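Local coordinates for sporozoite surface protein 2 (Plasmodium vivax, PDB 4HQO) that probably acts as the surface adhesion receptor for gliding sporozoites, its adhesive part joining a metal-binding von Willebrand factor A domain to a thrombospondin repeat, at residues Q113-N117 with D118-R122; G29-G32 with Y33-I37; A190-N193 with E194-L198; S139-R142 with A143-A147. The protein carries 4 engineered substitutions. All coordinates share one frame; numbering follows the deposited sequence.

Contact 1. Residues Q113-N117 with D118-R122; sequences QKHLN and DRVNR
The imidazole of H115 meets V120 obliquely, its CD2 lying 3.7 Å from V120 CG1, while the rings of Y61 and Y22 also meet it edge-to-face. A second flat group, the N121 amide, has L116 CD2 against it, 3.7 Å from N121 CG. The H115 and V120 pair belongs to a Schellman motif at the C-terminal end of helix 105-117 in the von Willebrand factor A domain, and L116 with N121 packs just beyond it. The helix stops at R119, whose positive phi of 56° reverses the chain. V120 N can then donate to H115 O at 2.8 Å, the long bond of the motif, with a weak bond from R119 N to L116 O beside it. V120 supplies the apolar branch that settles beside the histidine. H115 ND1 itself donates to E111 O, and the side chain comes within about 4 Å of a bound sodium ion. D118 N still makes a helical bond to K114 O. D118 OD2 lies beside K114 CG, while K114 NZ forms a salt bridge with E111. N121 suits its place because its amide also takes a water proton: that water donates to L116 O at 2.9 Å and to N121 OD1 at 2.8 Å.

Contact 2. Residues G29-G32 with Y33-I37; sequences GSIG and YPNWI. With MG (magnesium ion), chain E.
N35 and W36 both set out from the helix with CG opposite the backbone N (chi1 -167° for N35), which puts N35 OD1 and the indole edge near I31 CG2. N35 OD1 also accepts a weak bond from G163 N. In W36 the indole presents its edge to the isoleucine methyl, I31 CG2 standing 4.3 Å from W36 CE3 near the ring plane. The course of the backbone itself brings N35 CB within 3.4 Å of I31 O. I31 suits this place: it is buried, also touching V40 and D26, and joins the metal loop to the first turn of helix 33-49.

G32 is the N-cap. Its phi of 94° would jam a side-chain carbon against the preceding carbonyl, so glycine belongs here. G32 O receives W36 N at 2.9 Å, opening the helix, and P34 fits the first turn, where a missing N-H costs no helical bond. The backbone N-H of N35 donates to a water, 2.8 Å from N35 N, that in turn donates to I31 O.

On the other flank S30 OG, held between its backbone N and carbonyl carbon (chi1 60°), binds magnesium at 2.2 Å. D26, S28 and S30 form the DxSxS signature of a metal ion-dependent adhesion site (MIDAS). S28 and T103 also bind the ion, D134 hydrogen-bonds S30 OG, and S30 N donates to one metal-bound water. Three waters share the six-coordinate shell, so a ligand carboxylate could probably replace one of them, as in related MIDAS domains.

Contact 3. Residues A190-N193 with E194-L198; sequences ADWN and EAVAL
E194 folds its carboxylate back over the start of helix 192-203, and OE1 accepts the backbone proton of D191 at 2.9 Å from D191 N. This is one half of a capping box: the N-cap D191 gives its amide to the glutamate at the third helical position, but its own side chain returns no capping bond. The sharp bend of E194 at chi2 (80°) makes the reach possible. D191 N comes in from above the carboxylate plane, 43° out of it, and A190 CB packs beside the acid at 3.4 Å from E194 OE1. The same OE1 accepts a second proton from a water, which also donates to N193 OD1, so glutamate and asparagine share one solvent molecule at the helix start.

The first-turn carbonyls are used at once. D191 O accepts from A195 N, W192 O from V196 N at 2.8 Å, and N193 O from A197 N. A195 is small enough to lie buried against M43 of helix 33-49 and I160 of strand 156-161. W192, which also touches M43, runs beside V196, a branched residue able to set a methyl at the indole's rim: V196 CG2 lies 3.7 Å from W192 CE3, in the ring plane.

Contact 4. Residues S139-R142 with A143-A147; sequences SKYR and ALEVA
Apolar contact comes first at Y141, whose ring crosses E145 at an angle and has E145 CB over one face, 4.0 Å from Y141 CE2. The ring and carboxylate planes are turned 49° apart. With CG opposite its backbone N (chi1 -178°), the extended chain of E145 then leads out past the rim at CE2, E145 CD lying 4.0 Å from Y141 CE2.

Waters complete the polar side. One lies at the edge of the tyrosine ring, hydrogen-bonded to the hydroxyl, and donates to E145 OE2 at 2.7 Å. A second donates to E145 OE1 and to R142 O, the latter at 2.7 Å. Glutamate suits the site because each of its carboxylate oxygens takes a water.

Backbone bonds hold the turn. A143 N donates to S139 O, L144 N to K140 O, E145 N to Y141 O at 2.8 Å and V146 N to R142 O. S139 is the N-cap; serine suits it because its hydroxyl can accept from R142 N, although here that bond is weak, at 3.5 Å between S139 OG and R142 N.

Toward the neighbouring helices, A143 and V146 rest on helix 105-117 and L144 on helix 168-175. Helix 140-152 is the helix of the beta-alpha-beta crossover that joins parallel strands 126-133 and 156-161, a recurring element of the Rossmann-like von Willebrand factor A fold.

How the contacts relate
From the N terminus the order is contact 2, contact 1, contact 4, contact 3. Each is a turn of continuous chain, so none encloses or crosses another. Contact 2 starts helix 33-49 straight after the metal-binding loop that follows strand 19-26. Contact 1 ends helix 105-117 and releases the chain toward strand 126-133; contact 4 then opens the helix leading on to strand 156-161, and contact 3 opens helix 192-203 after the edge strand 187-188. Contacts 1 and 4 alone touch, Q113 CG lying 3.8 Å from V146 CG2, which joins two neighbouring helices. Contacts 2 and 3 stay about 9 Å apart at their nearest atoms, though M43 of helix 33-49 links their helices.

Contact 1. Residues Q113-N117 with D118-R122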
# COMPACT_ATOMS: atom_id res chain seq x y z
N GLN A 113 4.27 -6.71 9.10
CA GLN A 113 3.21 -6.77 10.11
C GLN A 113 3.21 -5.51 10.94
O GLN A 113 2.16 -4.92 11.20
CB GLN A 113 3.43 -7.95 11.06
CG GLN A 113 3.03 -9.27 10.49
CD GLN A 113 1.56 -9.54 10.69
OE1 GLN A 113 0.70 -8.86 10.13
NE2 GLN A 113 1.26 -10.54 11.51
N LYS A 114 4.40 -5.12 11.39
CA LYS A 114 4.57 -3.94 12.23
C LYS A 114 4.07 -2.67 11.53
O LYS A 114 3.52 -1.77 12.17
CB LYS A 114 6.05 -3.82 12.59
CG LYS A 114 6.36 -3.07 13.87
CD LYS A 114 7.86 -3.15 14.16
CE LYS A 114 8.36 -4.60 14.13
NZ LYS A 114 9.83 -4.72 14.34
N HIS A 115 4.28 -2.58 10.22
CA HIS A 115 3.78 -1.43 9.46
C HIS A 115 2.27 -1.35 9.57
O HIS A 115 1.71 -0.28 9.87
CB HIS A 115 4.17 -1.53 7.99
CG HIS A 115 5.54 -0.99 7.69
ND1 HIS A 115 6.70 -1.65 8.05
CD2 HIS A 115 5.93 0.14 7.06
CE1 HIS A 115 7.74 -0.94 7.65
NE2 HIS A 115 7.31 0.15 7.05
N LEU A 116 1.60 -2.47 9.32
CA LEU A 116 0.15 -2.53 9.39
C LEU A 116 -0.33 -2.26 10.81
O LEU A 116 -1.29 -1.53 11.01
CB LEU A 116 -0.37 -3.89 8.91
CG LEU A 116 0.15 -4.35 7.56
CD1 LEU A 116 -0.44 -5.70 7.21
CD2 LEU A 116 -0.14 -3.32 6.47
N ASN A 117 0.36 -2.85 11.79
CA ASN A 117 -0.02 -2.67 13.18
C ASN A 117 0.07 -1.21 13.61
O ASN A 117 -0.79 -0.71 14.32
CB ASN A 117 0.83 -3.54 14.11
CG ASN A 117 0.46 -5.01 14.03
OD1 ASN A 117 -0.61 -5.37 13.53
ND2 ASN A 117 1.35 -5.88 14.52
N ASP A 118 1.12 -0.53 13.18
CA ASP A 118 1.35 0.86 13.57
C ASP A 118 0.65 1.83 12.64
O ASP A 118 0.75 3.03 12.83
CB ASP A 118 2.85 1.17 13.58
CG ASP A 118 3.59 0.48 14.70
OD1 ASP A 118 3.02 0.33 15.80
OD2 ASP A 118 4.76 0.11 14.49
N ARG A 119 -0.03 1.29 11.63
CA ARG A 119 -0.70 2.11 10.63
C ARG A 119 0.29 3.07 9.94
O ARG A 119 0.01 4.25 9.76
CB ARG A 119 -1.88 2.86 11.25
CG ARG A 119 -2.79 1.95 12.09
CD ARG A 119 -3.89 2.73 12.77
NE ARG A 119 -4.76 3.39 11.80
CZ ARG A 119 -5.85 2.84 11.27
NH1 ARG A 119 -6.21 1.62 11.62
NH2 ARG A 119 -6.57 3.52 10.38
N VAL A 120 1.45 2.54 9.56
CA VAL A 120 2.47 3.30 8.82
C VAL A 120 2.17 3.23 7.32
O VAL A 120 2.50 4.15 6.58
CB VAL A 120 3.89 2.75 9.13
CG1 VAL A 120 4.98 3.49 8.32
CG2 VAL A 120 4.18 2.85 10.61
N ASN A 121 1.54 2.15 6.88
CA ASN A 121 1.13 2.00 5.49
C ASN A 121 0.06 3.02 5.13
O ASN A 121 -0.63 3.53 6.01
CB ASN A 121 0.59 0.59 5.23
CG ASN A 121 -0.72 0.34 5.95
OD1 ASN A 121 -0.77 0.32 7.18
ND2 ASN A 121 -1.79 0.13 5.19
N ARG A 122 -0.09 3.32 3.85
CA ARG A 122 -1.21 4.15 3.43
C ARG A 122 -2.49 3.33 3.41
O ARG A 122 -2.52 2.24 2.83
CB ARG A 122 -0.95 4.79 2.06
CG ARG A 122 0.17 5.81 2.09
CD ARG A 122 0.62 6.19 0.70
NE ARG A 122 1.27 5.08 -0.00
CZ ARG A 122 1.55 5.10 -1.30
NH1 ARG A 122 2.14 4.06 -1.87
NH2 ARG A 122 1.25 6.16 -2.04
O HOH W 1 -2.84 -0.51 8.80

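Contact 2. Residues G29-G32 with Y33-I37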
# COMPACT_ATOMS: atom_id res chain seq x y z
N GLY A 29 23.96 -16.46 3.86
CA GLY A 29 25.07 -17.21 3.31
C GLY A 29 24.70 -18.20 2.23
O GLY A 29 25.46 -18.39 1.29
N SER A 30 23.55 -18.85 2.35
CA SER A 30 23.14 -19.83 1.34
C SER A 30 22.88 -19.20 -0.04
O SER A 30 22.96 -19.88 -1.06
CB SER A 30 21.93 -20.65 1.80
OG SER A 30 20.82 -19.81 2.06
N ILE A 31 22.57 -17.91 -0.07
CA ILE A 31 22.41 -17.24 -1.36
C ILE A 31 23.73 -17.32 -2.15
O ILE A 31 23.76 -17.76 -3.29
CB ILE A 31 21.96 -15.79 -1.17
CG1 ILE A 31 20.61 -15.77 -0.46
CG2 ILE A 31 21.88 -15.08 -2.52
CD1 ILE A 31 19.55 -16.60 -1.15
N GLY A 32 24.82 -16.91 -1.51
CA GLY A 32 26.12 -17.02 -2.14
C GLY A 32 26.53 -15.76 -2.87
O GLY A 32 25.72 -15.10 -3.52
N TYR A 33 27.81 -15.41 -2.74
CA TYR A 33 28.35 -14.25 -3.42
C TYR A 33 28.21 -14.30 -4.95
O TYR A 33 27.74 -13.34 -5.54
CB TYR A 33 29.82 -14.02 -3.02
CG TYR A 33 30.44 -12.84 -3.73
CD1 TYR A 33 30.13 -11.54 -3.34
CD2 TYR A 33 31.31 -13.01 -4.80
CE1 TYR A 33 30.68 -10.45 -3.98
CE2 TYR A 33 31.87 -11.92 -5.46
CZ TYR A 33 31.54 -10.65 -5.04
OH TYR A 33 32.08 -9.55 -5.66
N PRO A 34 28.62 -15.42 -5.59
CA PRO A 34 28.50 -15.39 -7.05
C PRO A 34 27.07 -15.17 -7.51
O PRO A 34 26.86 -14.44 -8.48
CB PRO A 34 28.99 -16.78 -7.47
CG PRO A 34 29.88 -17.22 -6.36
CD PRO A 34 29.25 -16.66 -5.12
N ASN A 35 26.10 -15.75 -6.81
CA ASN A 35 24.69 -15.55 -7.17
C ASN A 35 24.23 -14.12 -6.89
O ASN A 35 23.46 -13.56 -7.66
CB ASN A 35 23.80 -16.55 -6.42
CG ASN A 35 22.40 -16.61 -6.98
OD1 ASN A 35 21.52 -15.89 -6.53
ND2 ASN A 35 22.19 -17.46 -7.99
N TRP A 36 24.71 -13.55 -5.79
CA TRP A 36 24.47 -12.14 -5.47
C TRP A 36 24.80 -11.22 -6.66
O TRP A 36 24.03 -10.33 -7.02
CB TRP A 36 25.31 -11.75 -4.24
CG TRP A 36 24.96 -10.41 -3.66
CD1 TRP A 36 25.70 -9.26 -3.75
CD2 TRP A 36 23.79 -10.08 -2.91
NE1 TRP A 36 25.05 -8.22 -3.11
CE2 TRP A 36 23.88 -8.71 -2.57
CE3 TRP A 36 22.67 -10.81 -2.47
CZ2 TRP A 36 22.89 -8.05 -1.84
CZ3 TRP A 36 21.69 -10.16 -1.74
CH2 TRP A 36 21.81 -8.80 -1.44
N ILE A 37 25.94 -11.47 -7.30
CA ILE A 37 26.43 -10.60 -8.36
C ILE A 37 25.79 -10.87 -9.72
O ILE A 37 25.45 -9.93 -10.45
CB ILE A 37 27.96 -10.72 -8.49
CG1 ILE A 37 28.64 -10.26 -7.19
CG2 ILE A 37 28.47 -9.92 -9.69
CD1 ILE A 37 28.27 -8.84 -6.76
MG MG E . 20.01 -18.92 3.96
O HOH W 2 21.97 -19.27 4.87
O HOH W 3 26.26 -18.10 -5.29
O HOH W 4 18.21 -18.44 2.86
O HOH W 5 19.60 -20.76 4.94

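Contact 3. Residues A190-N193 with E194-L198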
# COMPACT_ATOMS: atom_id res chain seq x y z
N ALA A 190 12.69 -17.34 -12.73
CA ALA A 190 13.48 -17.08 -13.93
C ALA A 190 14.24 -15.75 -13.80
O ALA A 190 14.84 -15.47 -12.77
CB ALA A 190 12.60 -17.09 -15.16
N ASP A 191 14.21 -14.94 -14.85
CA ASP A 191 14.92 -13.66 -14.81
C ASP A 191 14.02 -12.52 -14.37
O ASP A 191 12.85 -12.72 -14.06
CB ASP A 191 15.58 -13.36 -16.15
CG ASP A 191 16.88 -14.13 -16.34
OD1 ASP A 191 17.50 -14.50 -15.32
OD2 ASP A 191 17.27 -14.37 -17.51
N TRP A 192 14.56 -11.30 -14.35
CA TRP A 192 13.80 -10.14 -13.91
C TRP A 192 12.60 -9.85 -14.80
O TRP A 192 11.61 -9.29 -14.34
CB TRP A 192 14.70 -8.90 -13.79
CG TRP A 192 15.16 -8.35 -15.11
CD1 TRP A 192 16.31 -8.67 -15.77
CD2 TRP A 192 14.49 -7.38 -15.92
NE1 TRP A 192 16.40 -7.96 -16.94
CE2 TRP A 192 15.29 -7.16 -17.06
CE3 TRP A 192 13.29 -6.67 -15.79
CZ2 TRP A 192 14.94 -6.27 -18.06
CZ3 TRP A 192 12.94 -5.78 -16.80
CH2 TRP A 192 13.76 -5.59 -17.92
N ASN A 193 12.70 -10.20 -16.08
CA ASN A 193 11.58 -10.01 -16.99
C ASN A 193 10.35 -10.79 -16.53
O ASN A 193 9.25 -10.25 -16.51
CB ASN A 193 11.96 -10.43 -18.42
CG ASN A 193 13.22 -9.75 -18.91
OD1 ASN A 193 14.34 -10.17 -18.58
ND2 ASN A 193 13.06 -8.69 -19.69
N GLU A 194 10.56 -12.04 -16.15
CA GLU A 194 9.47 -12.88 -15.65
C GLU A 194 8.93 -12.38 -14.32
O GLU A 194 7.73 -12.44 -14.06
CB GLU A 194 9.91 -14.34 -15.53
CG GLU A 194 10.10 -15.05 -16.88
CD GLU A 194 11.43 -14.72 -17.55
OE1 GLU A 194 12.33 -14.14 -16.88
OE2 GLU A 194 11.59 -15.04 -18.75
N ALA A 195 9.83 -11.87 -13.48
CA ALA A 195 9.44 -11.33 -12.19
C ALA A 195 8.59 -10.09 -12.37
O ALA A 195 7.61 -9.89 -11.66
CB ALA A 195 10.68 -11.02 -11.35
N VAL A 196 8.96 -9.25 -13.33
CA VAL A 196 8.21 -8.03 -13.62
C VAL A 196 6.80 -8.36 -14.12
O VAL A 196 5.82 -7.75 -13.70
CB VAL A 196 8.96 -7.12 -14.62
CG1 VAL A 196 8.01 -6.13 -15.30
CG2 VAL A 196 10.08 -6.39 -13.91
N ALA A 197 6.72 -9.33 -15.02
CA ALA A 197 5.44 -9.79 -15.54
C ALA A 197 4.59 -10.44 -14.45
O ALA A 197 3.37 -10.40 -14.49
CB ALA A 197 5.65 -10.73 -16.72
N LEU A 198 5.25 -11.04 -13.45
CA LEU A 198 4.53 -11.66 -12.33
C LEU A 198 3.87 -10.59 -11.47
O LEU A 198 2.71 -10.73 -11.07
CB LEU A 198 5.49 -12.47 -11.46
CG LEU A 198 4.82 -13.30 -10.36
CD1 LEU A 198 4.22 -14.54 -10.97
CD2 LEU A 198 5.80 -13.66 -9.25
O HOH W 6 14.02 -12.91 -18.86

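Contact 4. Residues S139-R142 with A143-A147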
# COMPACT_ATOMS: atom_id res chain seq x y z
N SER A 139 13.34 -20.79 10.43
CA SER A 139 12.22 -21.59 10.93
C SER A 139 11.13 -21.70 9.88
O SER A 139 10.50 -20.70 9.55
CB SER A 139 11.63 -20.97 12.19
OG SER A 139 10.55 -21.75 12.66
N LYS A 140 10.92 -22.90 9.35
CA LYS A 140 9.94 -23.10 8.29
C LYS A 140 8.55 -22.68 8.73
O LYS A 140 7.89 -21.90 8.04
CB LYS A 140 9.91 -24.55 7.81
CG LYS A 140 11.00 -24.89 6.81
CD LYS A 140 10.74 -26.21 6.11
CE LYS A 140 11.86 -26.54 5.13
NZ LYS A 140 11.62 -27.81 4.38
N TYR A 141 8.09 -23.20 9.86
CA TYR A 141 6.72 -22.92 10.27
C TYR A 141 6.53 -21.45 10.60
O TYR A 141 5.54 -20.87 10.21
CB TYR A 141 6.25 -23.79 11.43
CG TYR A 141 4.81 -23.51 11.77
CD1 TYR A 141 3.78 -24.01 10.98
CD2 TYR A 141 4.47 -22.71 12.85
CE1 TYR A 141 2.45 -23.74 11.28
CE2 TYR A 141 3.15 -22.43 13.15
CZ TYR A 141 2.14 -22.95 12.37
OH TYR A 141 0.82 -22.69 12.68
N ARG A 142 7.49 -20.86 11.31
CA ARG A 142 7.37 -19.46 11.71
C ARG A 142 7.24 -18.53 10.52
O ARG A 142 6.49 -17.56 10.57
CB ARG A 142 8.52 -19.03 12.63
CG ARG A 142 8.48 -19.70 14.01
CD ARG A 142 9.33 -18.95 15.03
NE ARG A 142 8.89 -17.57 15.20
CZ ARG A 142 9.18 -16.81 16.24
NH1 ARG A 142 9.93 -17.28 17.23
NH2 ARG A 142 8.73 -15.56 16.30
N ALA A 143 7.96 -18.83 9.44
CA ALA A 143 7.88 -18.04 8.22
C ALA A 143 6.54 -18.23 7.51
O ALA A 143 5.93 -17.26 7.04
CB ALA A 143 9.06 -18.34 7.27
N LEU A 144 6.06 -19.47 7.45
CA LEU A 144 4.75 -19.74 6.85
C LEU A 144 3.63 -19.07 7.64
O LEU A 144 2.65 -18.59 7.08
CB LEU A 144 4.48 -21.25 6.80
CG LEU A 144 5.30 -22.12 5.84
CD1 LEU A 144 4.90 -23.57 5.97
CD2 LEU A 144 5.12 -21.66 4.40
N GLU A 145 3.80 -19.04 8.96
CA GLU A 145 2.78 -18.54 9.86
C GLU A 145 2.58 -17.04 9.68
O GLU A 145 1.46 -16.56 9.58
CB GLU A 145 3.17 -18.84 11.31
CG GLU A 145 2.14 -18.39 12.33
CD GLU A 145 2.67 -18.52 13.76
OE1 GLU A 145 3.87 -18.25 13.99
OE2 GLU A 145 1.88 -18.89 14.64
N VAL A 146 3.68 -16.30 9.64
CA VAL A 146 3.58 -14.85 9.48
C VAL A 146 3.12 -14.48 8.06
O VAL A 146 2.36 -13.52 7.89
CB VAL A 146 4.89 -14.12 9.85
CG1 VAL A 146 6.03 -14.57 8.97
CG2 VAL A 146 4.69 -12.61 9.73
N ALA A 147 3.57 -15.22 7.06
CA ALA A 147 3.12 -14.98 5.69
C ALA A 147 1.61 -15.15 5.62
O ALA A 147 0.91 -14.37 4.99
CB ALA A 147 3.78 -15.93 4.74
O HOH W 7 0.10 -20.86 14.24
O HOH W 8 5.58 -16.62 12.91